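Local coordinates for protein probable RNA polymerase sigma-D factor (Mycobacterium tuberculosis, PDB 3VFZ) that probably acts as an extracytoplasmic function sigma factor, directing RNA polymerase to its promoters, this chain being its -35 promoter-binding domain, at residues E30-K35 / Q73-E78; A34-I39 / R65-R70. All coordinates share one frame; numbering follows the deposited sequence.

Interaction 1: residues E30-K35 / Q73-E78; sequences EILPAK and QRLKDE
Arg74 reaches from helix 61-80 across Leu32, Pro33 and Ile31, which lie in the connection leading into helix 34-46. The arginine begins as an apolar chain. Its CB lies 3.8 Å from Leu32 CD2. The chain leaves with CG beside the backbone N (chi1 -73°) and runs straight on to CD. There Arg74 CD meets the same methyl, Leu32 CD2, again at 3.8 Å. The arginine and the leucine run alongside one another with opposite headings, and one methyl touches the chain at two points. A bend at chi3 (126°) then turns the head of the arginine along the connection. Arg74 NE passes Pro33 CD at 4.2 Å. The guanidinium lies with one face against the carbonyl oxygen of Ile31. Arg74 NH1 is 3.4 Å from Ile31 O, but the angle is too poor for a hydrogen bond. The approach is over the face of the group, where no N-H points. At the tip, Arg74 NH1 also lies 3.7 Å from Ile31 CG2. The other branch of Ile31 faces the next turn of the helix, with CG1 4.0 Å from Glu78 OE2. On the inner side of this contact, Leu32 CD1 meets Leu75 CD2 at 4.2 Å, the two side chains set nearly perpendicular. Both leucines also touch Leu40 of helix 34-46, so this side joins the packing of the domain. Pro33 holds the N-cap position of that helix. No hydrogen bond joins the two segments. The contact is packing near the surface. Apolar branches meet the arginine chain, and its guanidinium lies over a backbone carbonyl. It belongs to the all-helical region 4 domain of sigma-70 factors. Here the C-terminal part of the long last helix lies against the link between helices 21-29 and 34-46.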
loop_
_atom_site.group_PDB
_atom_site.type_symbol
_atom_site.label_atom_id
_atom_site.label_comp_id
_atom_site.label_asym_id
_atom_site.label_seq_id
_atom_site.Cartn_x
_atom_site.Cartn_y
_atom_site.Cartn_z
ATOM N N GLU A 30 -5.288 5.450 -6.076
ATOM C CA GLU A 30 -5.281 5.270 -7.532
ATOM C C GLU A 30 -4.028 5.873 -8.171
ATOM O O GLU A 30 -3.786 5.707 -9.363
ATOM C CB GLU A 30 -6.549 5.848 -8.174
ATOM C CG GLU A 30 -7.785 4.976 -8.014
ATOM C CD GLU A 30 -8.936 5.418 -8.905
ATOM O OE1 GLU A 30 -9.595 6.430 -8.580
ATOM O OE2 GLU A 30 -9.180 4.753 -9.934
ATOM N N ILE A 31 -3.239 6.571 -7.360
ATOM C CA ILE A 31 -1.983 7.166 -7.789
ATOM C C ILE A 31 -0.841 6.131 -7.761
ATOM O O ILE A 31 0.172 6.285 -8.448
ATOM C CB ILE A 31 -1.635 8.363 -6.866
ATOM C CG1 ILE A 31 -1.631 9.676 -7.647
ATOM C CG2 ILE A 31 -0.343 8.119 -6.092
ATOM C CD1 ILE A 31 -3.005 10.081 -8.145
ATOM N N LEU A 32 -1.022 5.077 -6.966
ATOM C CA LEU A 32 -0.015 4.033 -6.763
ATOM C C LEU A 32 -0.151 2.908 -7.781
ATOM O O LEU A 32 -1.235 2.690 -8.321
ATOM C CB LEU A 32 -0.196 3.405 -5.373
ATOM C CG LEU A 32 -0.118 4.311 -4.149
ATOM C CD1 LEU A 32 -0.450 3.517 -2.880
ATOM C CD2 LEU A 32 1.268 4.938 -4.077
ATOM N N PRO A 33 0.946 2.164 -8.013
ATOM C CA PRO A 33 0.855 0.906 -8.767
ATOM C C PRO A 33 -0.132 -0.016 -8.067
ATOM O O PRO A 33 -0.236 0.014 -6.833
ATOM C CB PRO A 33 2.268 0.322 -8.656
ATOM C CG PRO A 33 3.145 1.492 -8.373
ATOM C CD PRO A 33 2.319 2.446 -7.562
ATOM N N ALA A 34 -0.852 -0.819 -8.846
ATOM C CA ALA A 34 -1.824 -1.748 -8.307
ATOM C C ALA A 34 -1.282 -2.550 -7.123
ATOM O O ALA A 34 -1.969 -2.733 -6.121
ATOM C CB ALA A 34 -2.309 -2.699 -9.419
ATOM N N LYS A 35 -0.049 -3.029 -7.243
ATOM C CA LYS A 35 0.523 -3.921 -6.239
ATOM C C LYS A 35 0.684 -3.223 -4.894
ATOM O O LYS A 35 0.499 -3.826 -3.842
ATOM C CB LYS A 35 1.876 -4.453 -6.717
ATOM C CG LYS A 35 2.649 -5.215 -5.659
ATOM C CD LYS A 35 3.255 -6.483 -6.231
ATOM C CE LYS A 35 2.168 -7.401 -6.761
ATOM N NZ LYS A 35 2.713 -8.650 -7.365
ATOM N N GLN A 73 6.104 6.904 0.434
ATOM C CA GLN A 73 6.818 8.052 -0.102
ATOM C C GLN A 73 5.997 8.772 -1.176
ATOM O O GLN A 73 5.930 10.005 -1.179
ATOM C CB GLN A 73 8.191 7.647 -0.649
ATOM C CG GLN A 73 9.021 8.822 -1.139
ATOM C CD GLN A 73 9.298 9.826 -0.034
ATOM O OE1 GLN A 73 8.805 10.957 -0.061
ATOM N NE2 GLN A 73 10.082 9.411 0.952
ATOM N N ARG A 74 5.381 8.012 -2.081
ATOM C CA ARG A 74 4.517 8.595 -3.109
ATOM C C ARG A 74 3.316 9.267 -2.451
ATOM O O ARG A 74 2.937 10.377 -2.817
ATOM C CB ARG A 74 4.019 7.532 -4.107
ATOM C CG ARG A 74 5.054 7.012 -5.090
ATOM C CD ARG A 74 4.473 5.822 -5.873
ATOM N NE ARG A 74 4.557 5.970 -7.329
ATOM C CZ ARG A 74 3.866 6.858 -8.044
ATOM N NH1 ARG A 74 3.044 7.713 -7.447
ATOM N NH2 ARG A 74 4.012 6.904 -9.363
ATOM N N LEU A 75 2.722 8.596 -1.470
ATOM C CA LEU A 75 1.593 9.175 -0.759
ATOM C C LEU A 75 2.005 10.445 -0.039
ATOM O O LEU A 75 1.303 11.451 -0.104
ATOM C CB LEU A 75 1.014 8.186 0.248
ATOM C CG LEU A 75 0.409 6.953 -0.434
ATOM C CD1 LEU A 75 -0.007 5.958 0.613
ATOM C CD2 LEU A 75 -0.781 7.381 -1.283
ATOM N N LYS A 76 3.123 10.390 0.675
ATOM C CA LYS A 76 3.561 11.559 1.421
ATOM C C LYS A 76 3.735 12.722 0.446
ATOM O O LYS A 76 3.283 13.828 0.718
ATOM C CB LYS A 76 4.858 11.291 2.180
ATOM C CG LYS A 76 5.336 12.473 3.034
ATOM C CD LYS A 76 6.619 12.118 3.797
ATOM C CE LYS A 76 7.179 13.323 4.577
ATOM N NZ LYS A 76 7.410 14.483 3.683
ATOM N N ASP A 77 4.377 12.463 -0.690
ATOM C CA ASP A 77 4.539 13.481 -1.736
ATOM C C ASP A 77 3.212 14.165 -2.082
ATOM O O ASP A 77 3.122 15.404 -2.072
ATOM C CB ASP A 77 5.127 12.868 -3.023
ATOM C CG ASP A 77 6.634 12.613 -2.925
ATOM O OD1 ASP A 77 7.246 13.003 -1.909
ATOM O OD2 ASP A 77 7.208 12.039 -3.875
ATOM N N GLU A 78 2.202 13.353 -2.408
ATOM C CA GLU A 78 0.885 13.851 -2.821
ATOM C C GLU A 78 0.245 14.673 -1.723
ATOM O O GLU A 78 -0.240 15.777 -1.965
ATOM C CB GLU A 78 -0.067 12.701 -3.176
ATOM C CG GLU A 78 0.275 11.971 -4.446
ATOM C CD GLU A 78 0.112 12.834 -5.696
ATOM O OE1 GLU A 78 -0.761 13.730 -5.710
ATOM O OE2 GLU A 78 0.860 12.601 -6.669
#

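Interaction 2: residues A34-I39 / R65-R70; sequences AKQREI and RVAQHR
Gln36 and Ile39 of helix 34-46 pack on Ala67 of helix 61-80 in a steep helix-helix contact. Helix 61-80 probably supplies the second helix of a helix-turn-helix, as in related sigma factors. Helix 34-46 precedes the motif in the chain and lies against this second helix. The axes of segments 34-39 and 65-70 approach to 9.4 Å, with N-to-C directions 99° apart. Such a steep crossing keeps the meeting area small. Gln36 and Ala67 form the closest CA pair, 5.9 Å apart, and the single methyl of Ala67 lets the backbones come this near. Ala67 CB points at the first helix and sits by two side chains there. Ile39 CD1 is the nearer, 3.6 Å from Ala67 CB, and Gln36 CG lies 4.2 Å from the same methyl. The glutamine is buried. Its CG stands anti to the carbonyl carbon (chi1 -69°), and the extended chain beyond it carries the amide past the alanine to the next turn. On the way, Gln36 CG passes Ala67 O at 3.8 Å. At the end, the amide nitrogen Gln36 NE2 lies 3.7 Å from Arg70 CB, in plain van der Waals contact. The long chain of Arg70 starts toward the first helix, but its charged end leads away from it. No hydrogen bond crosses between the segments. Gln36 also touches Ala71 and Arg74 further along the same helix. Ile39 extends the packing the other way, to Val64 of helix 61-80 and Thr53 of helix 50-57, and so reaches both helices of the motif. The two branches of Ile39 divide the work on this segment. While CD1 takes the alanine, Ile39 CG2 rests 3.9 Å from Gln68 CG, the glutamine chain running across the isoleucine.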
loop_
_atom_site.group_PDB
_atom_site.type_symbol
_atom_site.label_atom_id
_atom_site.label_comp_id
_atom_site.label_asym_id
_atom_site.label_seq_id
_atom_site.Cartn_x
_atom_site.Cartn_y
_atom_site.Cartn_z
ATOM N N ALA A 34 -0.852 -0.819 -8.846
ATOM C CA ALA A 34 -1.824 -1.748 -8.307
ATOM C C ALA A 34 -1.282 -2.550 -7.123
ATOM O O ALA A 34 -1.969 -2.733 -6.121
ATOM C CB ALA A 34 -2.309 -2.699 -9.419
ATOM N N LYS A 35 -0.049 -3.029 -7.243
ATOM C CA LYS A 35 0.523 -3.921 -6.239
ATOM C C LYS A 35 0.684 -3.223 -4.894
ATOM O O LYS A 35 0.499 -3.826 -3.842
ATOM C CB LYS A 35 1.876 -4.453 -6.717
ATOM C CG LYS A 35 2.649 -5.215 -5.659
ATOM C CD LYS A 35 3.255 -6.483 -6.231
ATOM C CE LYS A 35 2.168 -7.401 -6.761
ATOM N NZ LYS A 35 2.713 -8.650 -7.365
ATOM N N GLN A 36 1.034 -1.947 -4.946
ATOM C CA GLN A 36 1.211 -1.162 -3.740
ATOM C C GLN A 36 -0.146 -0.853 -3.102
ATOM O O GLN A 36 -0.268 -0.852 -1.883
ATOM C CB GLN A 36 1.996 0.121 -4.045
ATOM C CG GLN A 36 3.464 -0.134 -4.411
ATOM C CD GLN A 36 4.211 1.136 -4.807
ATOM O OE1 GLN A 36 3.763 2.246 -4.533
ATOM N NE2 GLN A 36 5.353 0.971 -5.461
ATOM N N ARG A 37 -1.169 -0.603 -3.914
ATOM C CA ARG A 37 -2.509 -0.369 -3.370
ATOM C C ARG A 37 -2.964 -1.602 -2.618
ATOM O O ARG A 37 -3.465 -1.527 -1.496
ATOM C CB ARG A 37 -3.512 -0.073 -4.484
ATOM C CG ARG A 37 -3.301 1.250 -5.179
ATOM C CD ARG A 37 -4.067 1.309 -6.500
ATOM N NE ARG A 37 -5.512 1.215 -6.306
ATOM C CZ ARG A 37 -6.395 1.204 -7.305
ATOM N NH1 ARG A 37 -5.968 1.272 -8.561
ATOM N NH2 ARG A 37 -7.698 1.118 -7.054
ATOM N N GLU A 38 -2.784 -2.746 -3.265
ATOM C CA GLU A 38 -3.165 -4.021 -2.713
ATOM C C GLU A 38 -2.458 -4.273 -1.386
ATOM O O GLU A 38 -3.076 -4.677 -0.401
ATOM C CB GLU A 38 -2.793 -5.099 -3.732
ATOM C CG GLU A 38 -2.839 -6.495 -3.216
ATOM C CD GLU A 38 -2.453 -7.482 -4.295
ATOM O OE1 GLU A 38 -1.436 -7.242 -4.991
ATOM O OE2 GLU A 38 -3.180 -8.480 -4.455
ATOM N N ILE A 39 -1.153 -4.019 -1.356
ATOM C CA ILE A 39 -0.367 -4.215 -0.133
ATOM C C ILE A 39 -0.844 -3.320 1.012
ATOM O O ILE A 39 -1.030 -3.782 2.141
ATOM C CB ILE A 39 1.161 -4.027 -0.410
ATOM C CG1 ILE A 39 1.688 -5.281 -1.098
ATOM C CG2 ILE A 39 1.921 -3.764 0.870
ATOM C CD1 ILE A 39 3.078 -5.102 -1.716
ATOM N N ARG A 65 8.004 -5.163 2.092
ATOM C CA ARG A 65 8.595 -4.030 2.802
ATOM C C ARG A 65 9.043 -2.906 1.859
ATOM O O ARG A 65 8.801 -1.734 2.125
ATOM C CB ARG A 65 9.780 -4.475 3.660
ATOM C CG ARG A 65 9.412 -5.188 4.949
ATOM C CD ARG A 65 10.686 -5.477 5.770
ATOM N NE ARG A 65 10.608 -6.764 6.452
ATOM C CZ ARG A 65 11.318 -7.836 6.116
ATOM N NH1 ARG A 65 12.185 -7.778 5.114
ATOM N NH2 ARG A 65 11.169 -8.966 6.792
ATOM N N VAL A 66 9.708 -3.261 0.764
ATOM C CA VAL A 66 10.145 -2.261 -0.214
ATOM C C VAL A 66 8.983 -1.530 -0.861
ATOM O O VAL A 66 9.001 -0.306 -0.987
ATOM C CB VAL A 66 10.989 -2.906 -1.328
ATOM C CG1 VAL A 66 11.298 -1.890 -2.416
ATOM C CG2 VAL A 66 12.259 -3.470 -0.743
ATOM N N ALA A 67 7.971 -2.291 -1.275
ATOM C CA ALA A 67 6.759 -1.707 -1.838
ATOM C C ALA A 67 6.071 -0.763 -0.850
ATOM O O ALA A 67 5.503 0.248 -1.250
ATOM C CB ALA A 67 5.789 -2.829 -2.255
ATOM N N GLN A 68 6.082 -1.121 0.434
ATOM C CA GLN A 68 5.495 -0.267 1.479
ATOM C C GLN A 68 6.220 1.061 1.513
ATOM O O GLN A 68 5.601 2.120 1.483
ATOM C CB GLN A 68 5.619 -0.934 2.856
ATOM C CG GLN A 68 4.647 -2.080 3.052
ATOM C CD GLN A 68 4.846 -2.787 4.384
ATOM O OE1 GLN A 68 5.793 -2.509 5.127
ATOM N NE2 GLN A 68 3.951 -3.696 4.692
ATOM N N HIS A 69 7.544 0.987 1.550
ATOM C CA HIS A 69 8.381 2.188 1.553
ATOM C C HIS A 69 8.102 3.062 0.335
ATOM O O HIS A 69 7.897 4.272 0.464
ATOM C CB HIS A 69 9.866 1.818 1.621
ATOM C CG HIS A 69 10.313 1.374 2.977
ATOM N ND1 HIS A 69 10.264 2.197 4.083
ATOM C CD2 HIS A 69 10.833 0.199 3.406
ATOM C CE1 HIS A 69 10.726 1.545 5.136
ATOM N NE2 HIS A 69 11.078 0.330 4.752
ATOM N N ARG A 70 8.084 2.459 -0.850
ATOM C CA ARG A 70 7.832 3.224 -2.070
ATOM C C ARG A 70 6.440 3.862 -2.037
ATOM O O ARG A 70 6.256 5.008 -2.457
ATOM C CB ARG A 70 7.972 2.333 -3.301
ATOM C CG ARG A 70 9.394 1.793 -3.472
ATOM C CD ARG A 70 9.678 1.345 -4.882
ATOM N NE ARG A 70 10.982 0.685 -4.991
ATOM C CZ ARG A 70 12.152 1.272 -4.742
ATOM N NH1 ARG A 70 12.202 2.540 -4.356
ATOM N NH2 ARG A 70 13.279 0.581 -4.875
#

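How the interactions relate
Both interactions bring the start of helix 34-46, or the connection before it, against helix 61-80. Interaction 2 is partly buried, near the centre of the chain, and involves the helix-turn-helix end of helix 61-80. Interaction 1 lies further out, on the C-terminal part of that helix, and is largely a surface contact. Their centres are about 9 Å apart. Neither has a hydrogen bond between its segments. Interaction 2 rests on compact side chains and a buried glutamine, whereas interaction 1 combines a leucine pair with a long arginine laid along the connection. The two touch where Arg74 CD lies 3.9 Å from Gln36 OE1, so Gln36 has neighbours in both.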